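Local atomic coordinates of putative phosphatase (Clostridium difficile, PDB entry 3SD7), a protein that probably hydrolyses phosphate esters, as a haloacid dehalogenase-like hydrolase, and carries a sodium ion at its metal site. Residues F34-T39 and V138-I143; G72-D77 and G163-K168; K116-M121 and S234-L239. All blocks are in the same frame, centred on the assembly; numbering follows the deposited sequence. Where two conformers were deposited one is given.

Contact 1. Residues F34-T39 and V138-I143; sequences FDLDGT and VFAETI. With NA (sodium ion), chain B.
Leu36 meets Ala140 and Ile143 at the back of the loop whose Asp35, Asp37 and Thr39 fit the DxDx(T/V) signature of haloacid dehalogenase-like hydrolases, and which follows strand 31-34 of the Rossmann-like core. The tight side is apolar and rests on one methyl group. CD2 of Leu36 comes to 3.7 Å from CA of Ala140 and to 3.9 Å from its CB, so this branch lies against the helix backbone as well as the alanine methyl. A little farther along helix 137-146, CD1 of Ile143 approaches the same CD2 at 4.1 Å. Leu36 gets there because its CG stands anti to the backbone N (chi1 -177°), carrying the side chain across to the helix. All three residues are buried, though the two segments cover only 131 Å² of each other in sum; Thr41 also touches Leu36 and Ile143.

The other side of the loop is polar and hydrated. Sodium is bound by the backbone O of Asp37 at 2.2 Å, by three waters and by Asp192 from elsewhere in the chain. The Asp35 carboxylate is not a direct ligand: OD1 and OD2 each stand 4.1 Å from the ion, and waters 1 and 2, both bound to sodium, reach it through weak hydrogen bonds. In the family the first aspartate of this signature is the nucleophile and the second the general acid-base, roles that probably fall to Asp35 and Asp37 respectively. The carboxylate of Asp37 forms a salt bridge with Lys135, while Thr133 and Lys168 hold that of Asp35. A further bond ties this group to its own loop: Leu36 N donates to Asp35 OD1 at 2.7 Å, and OD1 accepts through its anti lone pair, with an N-H...O angle of 146°.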
loop_
_atom_site.group_PDB
_atom_site.type_symbol
_atom_site.label_atom_id
_atom_site.label_comp_id
_atom_site.label_asym_id
_atom_site.label_seq_id
_atom_site.Cartn_x
_atom_site.Cartn_y
_atom_site.Cartn_z
ATOM N N PHE A 34 -6.641 5.636 3.009
ATOM C CA PHE A 34 -5.358 5.050 3.284
ATOM C C PHE A 34 -4.870 4.138 2.157
ATOM O O PHE A 34 -5.641 3.370 1.616
ATOM C CB PHE A 34 -5.395 4.160 4.541
ATOM C CG PHE A 34 -5.630 4.884 5.817
ATOM C CD1 PHE A 34 -4.547 5.222 6.638
ATOM C CD2 PHE A 34 -6.924 5.161 6.259
ATOM C CE1 PHE A 34 -4.752 5.859 7.829
ATOM C CE2 PHE A 34 -7.114 5.815 7.491
ATOM C CZ PHE A 34 -6.035 6.154 8.251
ATOM N N ASP A 35 -3.590 4.231 1.817
ATOM C CA ASP A 35 -2.963 3.217 0.984
ATOM C C ASP A 35 -2.746 1.999 1.933
ATOM O O ASP A 35 -2.951 2.097 3.155
ATOM C CB ASP A 35 -1.677 3.726 0.360
ATOM C CG ASP A 35 -1.352 3.009 -0.973
ATOM O OD1 ASP A 35 -1.587 1.800 -1.073
ATOM O OD2 ASP A 35 -0.888 3.676 -1.941
ATOM N N LEU A 36 -2.347 0.870 1.397
ATOM C CA LEU A 36 -2.200 -0.361 2.192
ATOM C C LEU A 36 -0.750 -0.642 2.568
ATOM O O LEU A 36 -0.322 -0.340 3.694
ATOM C CB LEU A 36 -2.813 -1.543 1.432
ATOM C CG LEU A 36 -2.784 -2.865 2.214
ATOM C CD1 LEU A 36 -3.863 -2.898 3.305
ATOM C CD2 LEU A 36 -2.980 -3.998 1.254
ATOM N N ASP A 37 0.003 -1.182 1.602
ATOM C CA ASP A 37 1.410 -1.533 1.829
ATOM C C ASP A 37 2.204 -0.305 2.237
ATOM O O ASP A 37 2.134 0.782 1.601
ATOM C CB ASP A 37 2.065 -2.157 0.587
ATOM C CG ASP A 37 1.587 -3.560 0.264
ATOM O OD1 ASP A 37 0.866 -4.241 1.052
ATOM O OD2 ASP A 37 1.990 -4.016 -0.841
ATOM N N GLY A 38 2.976 -0.437 3.305
ATOM C CA GLY A 38 3.792 0.645 3.807
ATOM C C GLY A 38 3.075 1.737 4.547
ATOM O O GLY A 38 3.680 2.680 4.983
ATOM N N THR A 39 1.749 1.595 4.705
ATOM C CA THR A 39 0.912 2.608 5.332
ATOM C C THR A 39 0.126 1.944 6.470
ATOM O O THR A 39 0.211 2.378 7.607
ATOM C CB THR A 39 -0.013 3.235 4.323
ATOM O OG1 THR A 39 0.775 3.855 3.289
ATOM C CG2 THR A 39 -0.877 4.321 4.964
ATOM N N VAL A 138 -8.508 -8.018 -3.942
ATOM C CA VAL A 138 -8.642 -9.294 -3.212
ATOM C C VAL A 138 -7.554 -9.434 -2.147
ATOM O O VAL A 138 -7.824 -9.891 -1.038
ATOM C CB VAL A 138 -8.631 -10.529 -4.130
ATOM C CG1 VAL A 138 -7.291 -10.669 -4.849
ATOM C CG2 VAL A 138 -8.928 -11.782 -3.312
ATOM N N PHE A 139 -6.328 -9.044 -2.480
ATOM C CA PHE A 139 -5.255 -9.102 -1.503
ATOM C C PHE A 139 -5.463 -8.098 -0.358
ATOM O O PHE A 139 -5.263 -8.441 0.804
ATOM C CB PHE A 139 -3.870 -8.902 -2.161
ATOM C CG PHE A 139 -3.512 -9.945 -3.182
ATOM C CD1 PHE A 139 -4.025 -11.240 -3.113
ATOM C CD2 PHE A 139 -2.576 -9.662 -4.150
ATOM C CE1 PHE A 139 -3.658 -12.209 -4.054
ATOM C CE2 PHE A 139 -2.197 -10.631 -5.079
ATOM C CZ PHE A 139 -2.749 -11.892 -5.029
ATOM N N ALA A 140 -5.840 -6.855 -0.680
ATOM C CA ALA A 140 -6.087 -5.816 0.321
ATOM C C ALA A 140 -7.180 -6.266 1.307
ATOM O O ALA A 140 -7.034 -6.171 2.523
ATOM C CB ALA A 140 -6.465 -4.451 -0.348
ATOM N N GLU A 141 -8.273 -6.780 0.761
ATOM C CA GLU A 141 -9.363 -7.250 1.611
ATOM C C GLU A 141 -8.934 -8.449 2.465
ATOM O O GLU A 141 -9.266 -8.512 3.643
ATOM C CB GLU A 141 -10.580 -7.562 0.751
ATOM C CG GLU A 141 -11.219 -6.323 0.152
ATOM C CD GLU A 141 -12.438 -6.662 -0.663
ATOM O OE1 GLU A 141 -12.449 -7.748 -1.275
ATOM O OE2 GLU A 141 -13.365 -5.827 -0.718
ATOM N N THR A 142 -8.181 -9.376 1.876
ATOM C CA THR A 142 -7.694 -10.550 2.594
ATOM C C THR A 142 -6.838 -10.137 3.783
ATOM O O THR A 142 -7.006 -10.639 4.903
ATOM C CB THR A 142 -6.922 -11.492 1.674
ATOM O OG1 THR A 142 -7.828 -12.066 0.725
ATOM C CG2 THR A 142 -6.258 -12.621 2.473
ATOM N N ILE A 143 -5.921 -9.213 3.534
ATOM C CA ILE A 143 -5.009 -8.718 4.571
ATOM C C ILE A 143 -5.729 -7.940 5.665
ATOM O O ILE A 143 -5.442 -8.116 6.849
ATOM C CB ILE A 143 -3.906 -7.852 3.929
ATOM C CG1 ILE A 143 -3.028 -8.733 3.041
ATOM C CG2 ILE A 143 -3.095 -7.159 4.995
ATOM C CD1 ILE A 143 -2.122 -7.931 2.089
HETATM NA NA NA B . 2.439 2.080 -0.158
HETATM O O HOH W 1 2.005 3.795 -1.432
HETATM O O HOH W 2 1.250 0.710 -1.423
HETATM O O HOH W 3 4.691 1.164 -0.128
#

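Contact 2. Residues G72-D77 and G163-K168; sequences GPPLHD and GTRVNK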
loop_
_atom_site.group_PDB
_atom_site.type_symbol
_atom_site.label_atom_id
_atom_site.label_comp_id
_atom_site.label_asym_id
_atom_site.label_seq_id
_atom_site.Cartn_x
_atom_site.Cartn_y
_atom_site.Cartn_z
ATOM N N GLY A 72 8.782 -2.981 -4.262
ATOM C CA GLY A 72 8.539 -1.710 -4.946
ATOM C C GLY A 72 8.560 -1.811 -6.452
ATOM O O GLY A 72 7.533 -1.571 -7.102
ATOM N N PRO A 73 9.709 -2.187 -7.033
ATOM C CA PRO A 73 9.749 -2.232 -8.491
ATOM C C PRO A 73 9.010 -3.436 -9.087
ATOM O O PRO A 73 8.818 -4.456 -8.407
ATOM C CB PRO A 73 11.242 -2.342 -8.805
ATOM C CG PRO A 73 11.847 -2.953 -7.582
ATOM C CD PRO A 73 10.990 -2.594 -6.420
ATOM N N PRO A 74 8.608 -3.320 -10.352
ATOM C CA PRO A 74 7.945 -4.458 -10.983
ATOM C C PRO A 74 8.830 -5.696 -10.966
ATOM O O PRO A 74 10.050 -5.589 -11.119
ATOM C CB PRO A 74 7.753 -3.995 -12.432
ATOM C CG PRO A 74 7.894 -2.517 -12.403
ATOM C CD PRO A 74 8.813 -2.202 -11.287
ATOM N N LEU A 75 8.232 -6.869 -10.798
ATOM C CA LEU A 75 9.004 -8.110 -10.834
ATOM C C LEU A 75 9.862 -8.243 -12.113
ATOM O O LEU A 75 10.969 -8.800 -12.055
ATOM C CB LEU A 75 8.094 -9.327 -10.673
ATOM C CG LEU A 75 7.399 -9.463 -9.317
ATOM C CD1 LEU A 75 6.389 -10.604 -9.365
ATOM C CD2 LEU A 75 8.414 -9.668 -8.179
ATOM N N HIS A 76 9.364 -7.726 -13.239
ATOM C CA HIS A 76 10.099 -7.776 -14.506
ATOM C C HIS A 76 11.468 -7.125 -14.353
ATOM O O HIS A 76 12.470 -7.692 -14.769
ATOM C CB HIS A 76 9.317 -7.086 -15.639
ATOM C CG HIS A 76 10.018 -7.118 -16.968
ATOM N ND1 HIS A 76 10.851 -6.107 -17.397
ATOM C CD2 HIS A 76 10.008 -8.042 -17.960
ATOM C CE1 HIS A 76 11.324 -6.406 -18.595
ATOM N NE2 HIS A 76 10.829 -7.574 -18.959
ATOM N N ASP A 77 11.503 -5.946 -13.737
ATOM C CA ASP A 77 12.767 -5.222 -13.533
ATOM C C ASP A 77 13.717 -6.063 -12.683
ATOM O O ASP A 77 14.900 -6.188 -12.995
ATOM C CB ASP A 77 12.540 -3.865 -12.852
ATOM C CG ASP A 77 11.949 -2.826 -13.785
ATOM O OD1 ASP A 77 11.819 -3.111 -15.002
ATOM O OD2 ASP A 77 11.639 -1.712 -13.299
ATOM N N GLY A 163 -4.457 -8.067 -13.665
ATOM C CA GLY A 163 -4.972 -6.934 -14.420
ATOM C C GLY A 163 -3.886 -5.877 -14.486
ATOM O O GLY A 163 -2.768 -6.095 -14.013
ATOM N N THR A 164 -4.204 -4.737 -15.087
ATOM C CA THR A 164 -3.258 -3.630 -15.164
ATOM C C THR A 164 -3.210 -2.943 -13.788
ATOM O O THR A 164 -4.250 -2.779 -13.142
ATOM C CB THR A 164 -3.659 -2.616 -16.274
ATOM O OG1 THR A 164 -2.620 -1.646 -16.447
ATOM C CG2 THR A 164 -4.982 -1.904 -15.942
ATOM N N ARG A 165 -2.013 -2.583 -13.324
ATOM C CA ARG A 165 -1.868 -1.896 -12.033
ATOM C C ARG A 165 -2.628 -0.570 -12.130
ATOM O O ARG A 165 -2.359 0.250 -13.013
ATOM C CB ARG A 165 -0.383 -1.658 -11.700
ATOM C CG ARG A 165 -0.100 -1.069 -10.301
ATOM C CD ARG A 165 1.416 -0.839 -10.062
ATOM N NE ARG A 165 2.195 -2.085 -10.115
ATOM C CZ ARG A 165 3.532 -2.166 -10.059
ATOM N NH1 ARG A 165 4.283 -1.071 -9.955
ATOM N NH2 ARG A 165 4.127 -3.356 -10.115
ATOM N N VAL A 166 -3.593 -0.360 -11.240
ATOM C CA VAL A 166 -4.390 0.861 -11.300
ATOM C C VAL A 166 -3.614 2.037 -10.711
ATOM O O VAL A 166 -2.946 1.883 -9.680
ATOM C CB VAL A 166 -5.734 0.701 -10.556
ATOM C CG1 VAL A 166 -6.596 1.946 -10.751
ATOM C CG2 VAL A 166 -6.467 -0.541 -11.059
ATOM N N ASN A 167 -3.689 3.186 -11.391
ATOM C CA ASN A 167 -3.082 4.425 -10.919
ATOM C C ASN A 167 -3.801 4.912 -9.667
ATOM O O ASN A 167 -5.000 4.595 -9.431
ATOM C CB ASN A 167 -3.094 5.510 -11.995
ATOM C CG ASN A 167 -2.113 5.241 -13.100
ATOM O OD1 ASN A 167 -1.071 4.620 -12.884
ATOM N ND2 ASN A 167 -2.417 5.737 -14.293
ATOM N N LYS A 168 -3.093 5.707 -8.872
ATOM C CA LYS A 168 -3.632 6.156 -7.616
ATOM C C LYS A 168 -4.808 7.124 -7.775
ATOM O O LYS A 168 -5.803 6.982 -7.107
ATOM C CB LYS A 168 -2.535 6.800 -6.768
ATOM C CG LYS A 168 -2.657 6.469 -5.335
ATOM C CD LYS A 168 -2.215 5.035 -5.034
ATOM C CE LYS A 168 -0.713 4.874 -5.236
ATOM N NZ LYS A 168 -0.209 3.570 -4.740
#
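Arg165 is the residue through which 163-168 touches Gly72 and Pro74, and the contact is slight: 84 Å² is buried over both sides. Following the loop from its start after strand 155-159, the chain reaches Arg165 in an extended form, and the side chain sets off toward 72-77. CG lies anti to the backbone N (chi1 -174°), the next bond is also extended, and the chain then bends at chi3 (-62°), bringing the guanidinium beside Pro74. NH2 ends 4.1 Å from CA of Pro74, which sits at the edge of the guanidinium, near its plane. O of Gly72 lies 4.4 Å from NH1, oblique to the guanidinium plane, so the evidence is for van der Waals proximity and a long polar approach, with no bond between them.

Beyond Arg165 the loop turns back to the core. The carbonyl of Val166 accepts a hydrogen bond from Ser134, and Asn167 takes the N-cap position of helix 168-179 without a capping bond from its side chain. Lys168 opens that helix and sends NZ to OG of Ser134.

On the other side, Pro74 is the N-cap of helix 75-82, whose Leu75 packs on helix 87-105. This helical insertion between strands 41-42 and 110-111 is consistent with a C1-type cap, and the Arg165 contact with the cap-to-core interface beside a haloacid dehalogenase active site.

Contact 3. Residues K116-M121 and S234-L239; sequences KEILEM and SIKDIL
The carboxylate of Glu117 is the flat group turned to Lys236 across this contact, and it is met at a distance: OE2 lies 4.0 Å from NZ, opposite charges beyond salt-bridge range. The ammonium has a closer partner in Glu233, with which it forms a salt bridge. Since Glu233 also lies close to Glu117, Lys236 would be expected to ease the repulsion between the two carboxylates. The carboxylate of Glu120 serves its own helix instead: Lys116 NZ bonds its OE2 at 2.6 Å, on the anti side and 28° out of the carboxylate plane.

The firmer part of the interface is the aliphatic stem of Lys236. Ile118 presents CG2 to CG of Lys236 at 3.7 Å; with chi1 at 77°, CG1 is tucked between the backbone N and carbonyl carbon, and CG2 is the branch anti to that carbon. One helical turn from Glu117, Met121 bends its end so that CE comes within 3.6 Å of CD of Lys236, while SD is 3.8 Å from the same carbon. Isoleucine and methionine thus touch successive carbons of the lysine, each side chain crossing it at a slant.

Behind Lys236, Ile235 packs on Met115, and Leu239 on Leu122 and strand 206-210. The axes of 116-121 and 235-239 approach to 10.8 Å, their N-to-C directions 16° apart. Such neighbouring, nearly parallel helices laid against a parallel sheet are characteristic of the three-layer alpha/beta core of the Rossmann-like haloacid dehalogenase fold.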
loop_
_atom_site.group_PDB
_atom_site.type_symbol
_atom_site.label_atom_id
_atom_site.label_comp_id
_atom_site.label_asym_id
_atom_site.label_seq_id
_atom_site.Cartn_x
_atom_site.Cartn_y
_atom_site.Cartn_z
ATOM N N LYS A 116 -3.875 -0.332 14.551
ATOM C CA LYS A 116 -5.232 -0.771 14.916
ATOM C C LYS A 116 -5.881 0.242 15.871
ATOM O O LYS A 116 -7.038 0.623 15.690
ATOM C CB LYS A 116 -5.237 -2.204 15.445
ATOM C CG LYS A 116 -6.618 -2.802 15.514
ATOM C CD LYS A 116 -6.569 -4.229 16.031
ATOM C CE LYS A 116 -7.899 -4.926 15.819
ATOM N NZ LYS A 116 -9.046 -4.173 16.394
ATOM N N GLU A 117 -5.132 0.690 16.880
ATOM C CA GLU A 117 -5.616 1.708 17.812
ATOM C C GLU A 117 -6.040 3.001 17.115
ATOM O O GLU A 117 -7.104 3.544 17.423
ATOM C CB GLU A 117 -4.560 2.039 18.890
ATOM C CG GLU A 117 -4.832 3.399 19.605
ATOM C CD GLU A 117 -3.699 3.854 20.514
ATOM O OE1 GLU A 117 -3.343 3.079 21.419
ATOM O OE2 GLU A 117 -3.204 5.000 20.336
ATOM N N ILE A 118 -5.235 3.516 16.178
ATOM C CA ILE A 118 -5.612 4.780 15.556
ATOM C C ILE A 118 -6.844 4.588 14.667
ATOM O O ILE A 118 -7.718 5.450 14.647
ATOM C CB ILE A 118 -4.452 5.519 14.830
ATOM C CG1 ILE A 118 -4.148 4.897 13.520
ATOM C CG2 ILE A 118 -3.213 5.728 15.764
ATOM C CD1 ILE A 118 -5.128 5.318 12.451
ATOM N N LEU A 119 -6.936 3.458 13.960
ATOM C CA LEU A 119 -8.137 3.204 13.142
ATOM C C LEU A 119 -9.374 3.166 14.034
ATOM O O LEU A 119 -10.387 3.754 13.676
ATOM C CB LEU A 119 -8.040 1.904 12.367
ATOM C CG LEU A 119 -6.930 1.916 11.318
ATOM C CD1 LEU A 119 -6.815 0.539 10.695
ATOM C CD2 LEU A 119 -7.162 2.984 10.228
ATOM N N GLU A 120 -9.276 2.479 15.173
ATOM C CA GLU A 120 -10.391 2.384 16.149
ATOM C C GLU A 120 -10.766 3.802 16.638
ATOM O O GLU A 120 -11.940 4.146 16.712
ATOM C CB GLU A 120 -9.980 1.497 17.329
ATOM C CG GLU A 120 -9.907 -0.008 16.981
ATOM C CD GLU A 120 -9.312 -0.913 18.073
ATOM O OE1 GLU A 120 -8.693 -0.443 19.064
ATOM O OE2 GLU A 120 -9.461 -2.134 17.915
ATOM N N MET A 121 -9.761 4.631 16.914
ATOM C CA MET A 121 -10.008 6.002 17.374
ATOM C C MET A 121 -10.725 6.841 16.316
ATOM O O MET A 121 -11.664 7.586 16.613
ATOM C CB MET A 121 -8.703 6.653 17.826
ATOM C CG MET A 121 -8.173 6.029 19.105
ATOM S SD MET A 121 -6.551 6.677 19.506
ATOM C CE MET A 121 -6.951 8.411 19.537
ATOM N N SER A 234 1.538 9.751 15.342
ATOM C CA SER A 234 1.412 11.147 14.913
ATOM C C SER A 234 0.224 11.415 13.969
ATOM O O SER A 234 -0.173 12.564 13.805
ATOM C CB SER A 234 2.707 11.632 14.269
ATOM O OG SER A 234 3.710 11.748 15.244
ATOM N N ILE A 235 -0.314 10.371 13.325
ATOM C CA ILE A 235 -1.501 10.528 12.473
ATOM C C ILE A 235 -2.677 11.134 13.288
ATOM O O ILE A 235 -3.397 12.001 12.783
ATOM C CB ILE A 235 -1.891 9.190 11.813
ATOM C CG1 ILE A 235 -0.816 8.800 10.790
ATOM C CG2 ILE A 235 -3.265 9.282 11.126
ATOM C CD1 ILE A 235 -0.929 7.403 10.221
ATOM N N LYS A 236 -2.816 10.705 14.546
ATOM C CA LYS A 236 -3.853 11.210 15.480
ATOM C C LYS A 236 -3.834 12.720 15.646
ATOM O O LYS A 236 -4.881 13.355 15.800
ATOM C CB LYS A 236 -3.638 10.673 16.906
ATOM C CG LYS A 236 -3.648 9.177 17.104
ATOM C CD LYS A 236 -3.503 8.825 18.595
ATOM C CE LYS A 236 -2.256 9.423 19.219
ATOM N NZ LYS A 236 -1.963 8.819 20.553
ATOM N N ASP A 237 -2.634 13.283 15.694
ATOM C CA ASP A 237 -2.453 14.706 15.934
ATOM C C ASP A 237 -2.970 15.565 14.786
ATOM O O ASP A 237 -3.338 16.729 14.997
ATOM C CB ASP A 237 -0.968 15.013 16.210
ATOM C CG ASP A 237 -0.385 14.157 17.335
ATOM O OD1 ASP A 237 -1.151 13.663 18.189
ATOM O OD2 ASP A 237 0.850 13.982 17.363
ATOM N N ILE A 238 -3.011 14.989 13.582
ATOM C CA ILE A 238 -3.478 15.685 12.378
ATOM C C ILE A 238 -4.971 15.443 12.139
ATOM O O ILE A 238 -5.717 16.352 11.769
ATOM C CB ILE A 238 -2.701 15.181 11.136
ATOM C CG1 ILE A 238 -1.218 15.568 11.257
ATOM C CG2 ILE A 238 -3.277 15.740 9.833
ATOM C CD1 ILE A 238 -0.390 14.972 10.212
ATOM N N LEU A 239 -5.409 14.218 12.382
ATOM C CA LEU A 239 -6.785 13.857 12.079
ATOM C C LEU A 239 -7.781 14.071 13.193
ATOM O O LEU A 239 -8.973 14.215 12.921
ATOM C CB LEU A 239 -6.827 12.414 11.613
ATOM C CG LEU A 239 -6.007 12.164 10.377
ATOM C CD1 LEU A 239 -6.108 10.694 9.930
ATOM C CD2 LEU A 239 -6.410 13.135 9.237
#

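Contact 1 is the hub. It is joined to contact 2 by a salt bridge, Asp35 OD2 to Lys168 NZ at 2.9 Å, although the two centres are 15 Å apart; Lys168 is placed like the active-site lysine of the family, consistent with a role beside the nucleophile and the phosphate. Towards contact 3 the link is apolar: CZ of Phe34 packs on CD2 of Leu119 at 3.9 Å, with centres 17 Å apart. Contacts 2 and 3 lie on opposite sides of the chain's centre, about 29 Å between centres and 15 Å between nearest atoms. The series thus runs from cap edge, through sodium site, to the helical flank of the core.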